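Side-chain contact in RNA-dependent RNA Polymerase (Bombyx mori cytoplasmic polyhedrosis virus, PDB 6TZ0), which synthesises RNA from an RNA template, acting in both transcription and replication of the viral double-stranded genome: residues Y870-L875 with P1015-H1020. Sequence-based numbering, arbitrary orientation.
Sequences YKRRLL and PADALH
D1017 OD2 is gripped by several donors at once. R872 NE reaches it over 3.2 Å in a nearly straight salt bridge (161° at the hydrogen), R872 NH1 adds a weak second bond at 3.4 Å, and the hydroxyl of Y876, one residue beyond 870-875, hydrogen-bonds to the same oxygen. The oxygen lies in the guanidinium plane and receives NE on its anti lone pair, with carboxylate and guanidinium only 16° from coplanar. NE and, more weakly, NH1 thus converge on one carboxylate oxygen instead of taking one each. R872 is extended as far as NE, its CG anti to the backbone N (chi1 -172°), while L875 CD1 lies 3.9 Å above one face of its guanidinium, towards the rim.

H1020 packs its ring chiefly against the R873 stem, CD2 3.5 Å from CB, with R872 CB at the margin, 4.2 Å from NE2, both methylenes meeting the ring obliquely. The ring's rotation is fixed from its own segment: ND1 donates to D1017 O, which lies at the ring edge, 3.2 Å away. D1017 therefore holds R872 through its carboxylate and H1020 through its carbonyl.

R873 runs past H1020 in the opposite direction, CG lying 3.8 Å from H1020 CB, and its NE makes a weak bond to H1020 O. Its stronger polar partner is the carbonyl of Y1022, whose ring also makes a cation-pi contact with this arginine. Together these contacts connect the turn that runs into helix 873-878 with the loop before strand 1022-1027. This is buried tertiary packing within the C-terminal region of the polymerase, away from the nucleotide and magnesium sites, in which a salt bridge and a histidine packed against the R873 stem join this turn to a loop.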
ATOM      1  N   TYR A 870       1.781  23.921  27.747  1.00 45.80           N
ATOM      2  CA  TYR A 870       2.796  24.013  28.788  1.00 45.80           C
ATOM      3  C   TYR A 870       3.931  24.959  28.403  1.00 45.80           C
ATOM      4  O   TYR A 870       4.684  25.396  29.279  1.00 45.80           O
ATOM      5  CB  TYR A 870       3.317  22.609  29.112  1.00 45.80           C
ATOM      6  CG  TYR A 870       4.306  22.541  30.251  1.00 45.80           C
ATOM      7  CD1 TYR A 870       3.911  22.821  31.552  1.00 45.80           C
ATOM      8  CD2 TYR A 870       5.627  22.172  30.030  1.00 45.80           C
ATOM      9  CE1 TYR A 870       4.805  22.761  32.595  1.00 45.80           C
ATOM     10  CE2 TYR A 870       6.530  22.099  31.071  1.00 45.80           C
ATOM     11  CZ  TYR A 870       6.110  22.396  32.352  1.00 45.80           C
ATOM     12  OH  TYR A 870       7.005  22.327  33.394  1.00 45.80           O
ATOM     13  N   LYS A 871       4.041  25.329  27.126  1.00 47.78           N
ATOM     14  CA  LYS A 871       5.054  26.289  26.705  1.00 47.78           C
ATOM     15  C   LYS A 871       4.724  27.717  27.132  1.00 47.78           C
ATOM     16  O   LYS A 871       5.594  28.591  27.066  1.00 47.78           O
ATOM     17  CB  LYS A 871       5.232  26.222  25.190  1.00 47.78           C
ATOM     18  CG  LYS A 871       5.771  24.902  24.695  1.00 47.78           C
ATOM     19  CD  LYS A 871       7.177  24.673  25.199  1.00 47.78           C
ATOM     20  CE  LYS A 871       8.145  25.613  24.524  1.00 47.78           C
ATOM     21  NZ  LYS A 871       9.544  25.358  24.952  1.00 47.78           N
ATOM     22  N   ARG A 872       3.489  27.975  27.574  1.00 52.17           N
ATOM     23  CA  ARG A 872       3.111  29.308  28.028  1.00 52.17           C
ATOM     24  C   ARG A 872       3.721  29.640  29.387  1.00 52.17           C
ATOM     25  O   ARG A 872       3.850  30.818  29.734  1.00 52.17           O
ATOM     26  CB  ARG A 872       1.581  29.416  28.052  1.00 52.17           C
ATOM     27  CG  ARG A 872       1.033  30.804  28.311  1.00 52.17           C
ATOM     28  CD  ARG A 872      -0.457  30.904  28.152  1.00 52.17           C
ATOM     29  NE  ARG A 872      -0.915  32.221  28.584  1.00 52.17           N
ATOM     30  CZ  ARG A 872      -0.937  33.301  27.811  1.00 52.17           C
ATOM     31  NH1 ARG A 872      -1.365  34.452  28.300  1.00 52.17           N
ATOM     32  NH2 ARG A 872      -0.541  33.230  26.548  1.00 52.17           N
ATOM     33  N   ARG A 873       4.167  28.628  30.131  1.00 49.74           N
ATOM     34  CA  ARG A 873       4.783  28.849  31.432  1.00 49.74           C
ATOM     35  C   ARG A 873       6.147  29.529  31.323  1.00 49.74           C
ATOM     36  O   ARG A 873       6.635  30.078  32.316  1.00 49.74           O
ATOM     37  CB  ARG A 873       4.892  27.504  32.155  1.00 49.74           C
ATOM     38  CG  ARG A 873       5.234  27.557  33.629  1.00 49.74           C
ATOM     39  CD  ARG A 873       5.237  26.174  34.229  1.00 49.74           C
ATOM     40  NE  ARG A 873       5.624  26.207  35.631  1.00 49.74           N
ATOM     41  CZ  ARG A 873       6.873  26.072  36.060  1.00 49.74           C
ATOM     42  NH1 ARG A 873       7.857  25.888  35.196  1.00 49.74           N
ATOM     43  NH2 ARG A 873       7.138  26.116  37.353  1.00 49.74           N
ATOM     44  N   LEU A 874       6.762  29.534  30.137  1.00 49.95           N
ATOM     45  CA  LEU A 874       8.030  30.237  29.963  1.00 49.95           C
ATOM     46  C   LEU A 874       7.852  31.748  30.061  1.00 49.95           C
ATOM     47  O   LEU A 874       8.768  32.449  30.508  1.00 49.95           O
ATOM     48  CB  LEU A 874       8.656  29.853  28.624  1.00 49.95           C
ATOM     49  CG  LEU A 874      10.076  30.347  28.346  1.00 49.95           C
ATOM     50  CD1 LEU A 874      11.045  29.725  29.332  1.00 49.95           C
ATOM     51  CD2 LEU A 874      10.477  30.048  26.919  1.00 49.95           C
ATOM     52  N   LEU A 875       6.671  32.254  29.682  1.00 53.38           N
ATOM     53  CA  LEU A 875       6.356  33.673  29.830  1.00 53.38           C
ATOM     54  C   LEU A 875       6.391  34.106  31.286  1.00 53.38           C
ATOM     55  O   LEU A 875       6.789  35.235  31.592  1.00 53.38           O
ATOM     56  CB  LEU A 875       4.970  33.969  29.261  1.00 53.38           C
ATOM     57  CG  LEU A 875       4.649  33.724  27.792  1.00 53.38           C
ATOM     58  CD1 LEU A 875       3.167  33.966  27.558  1.00 53.38           C
ATOM     59  CD2 LEU A 875       5.485  34.612  26.904  1.00 53.38           C
ATOM     60  N   PRO A1015      -7.924  34.169  33.237  1.00 61.55           N
ATOM     61  CA  PRO A1015      -7.971  33.773  34.655  1.00 61.55           C
ATOM     62  C   PRO A1015      -7.457  32.368  34.919  1.00 61.55           C
ATOM     63  O   PRO A1015      -7.125  32.058  36.069  1.00 61.55           O
ATOM     64  CB  PRO A1015      -9.458  33.888  35.004  1.00 61.55           C
ATOM     65  CG  PRO A1015      -9.989  34.871  34.043  1.00 61.55           C
ATOM     66  CD  PRO A1015      -9.245  34.629  32.770  1.00 61.55           C
ATOM     67  N   ALA A1016      -7.363  31.522  33.897  1.00 59.42           N
ATOM     68  CA  ALA A1016      -7.049  30.113  34.063  1.00 59.42           C
ATOM     69  C   ALA A1016      -5.559  29.811  34.067  1.00 59.42           C
ATOM     70  O   ALA A1016      -5.175  28.712  34.472  1.00 59.42           O
ATOM     71  CB  ALA A1016      -7.727  29.295  32.962  1.00 59.42           C
ATOM     72  N   ASP A1017      -4.702  30.739  33.639  1.00 58.20           N
ATOM     73  CA  ASP A1017      -3.274  30.461  33.625  1.00 58.20           C
ATOM     74  C   ASP A1017      -2.584  30.871  34.923  1.00 58.20           C
ATOM     75  O   ASP A1017      -1.377  31.131  34.923  1.00 58.20           O
ATOM     76  CB  ASP A1017      -2.605  31.090  32.391  1.00 58.20           C
ATOM     77  CG  ASP A1017      -2.656  32.609  32.356  1.00 58.20           C
ATOM     78  OD1 ASP A1017      -3.194  33.262  33.265  1.00 58.20           O
ATOM     79  OD2 ASP A1017      -2.138  33.172  31.370  1.00 58.20           O
ATOM     80  N   ALA A1018      -3.337  30.951  36.022  1.00 55.80           N
ATOM     81  CA  ALA A1018      -2.738  31.009  37.347  1.00 55.80           C
ATOM     82  C   ALA A1018      -2.157  29.667  37.756  1.00 55.80           C
ATOM     83  O   ALA A1018      -1.362  29.611  38.697  1.00 55.80           O
ATOM     84  CB  ALA A1018      -3.770  31.462  38.377  1.00 55.80           C
ATOM     85  N   LEU A1019      -2.532  28.592  37.057  1.00 52.83           N
ATOM     86  CA  LEU A1019      -1.991  27.267  37.321  1.00 52.83           C
ATOM     87  C   LEU A1019      -0.533  27.128  36.913  1.00 52.83           C
ATOM     88  O   LEU A1019       0.101  26.143  37.292  1.00 52.83           O
ATOM     89  CB  LEU A1019      -2.814  26.203  36.597  1.00 52.83           C
ATOM     90  CG  LEU A1019      -4.249  25.993  37.075  1.00 52.83           C
ATOM     91  CD1 LEU A1019      -4.951  24.959  36.223  1.00 52.83           C
ATOM     92  CD2 LEU A1019      -4.271  25.589  38.537  1.00 52.83           C
ATOM     93  N   HIS A1020       0.017  28.071  36.150  1.00 52.42           N
ATOM     94  CA  HIS A1020       1.439  28.013  35.849  1.00 52.42           C
ATOM     95  C   HIS A1020       2.307  28.473  37.009  1.00 52.42           C
ATOM     96  O   HIS A1020       3.518  28.253  36.973  1.00 52.42           O
ATOM     97  CB  HIS A1020       1.785  28.859  34.621  1.00 52.42           C
ATOM     98  CG  HIS A1020       1.117  28.409  33.361  1.00 52.42           C
ATOM     99  ND1 HIS A1020      -0.029  28.998  32.880  1.00 52.42           N
ATOM    100  CD2 HIS A1020       1.412  27.407  32.502  1.00 52.42           C
ATOM    101  CE1 HIS A1020      -0.400  28.396  31.766  1.00 52.42           C
ATOM    102  NE2 HIS A1020       0.456  27.423  31.515  1.00 52.42           N
TER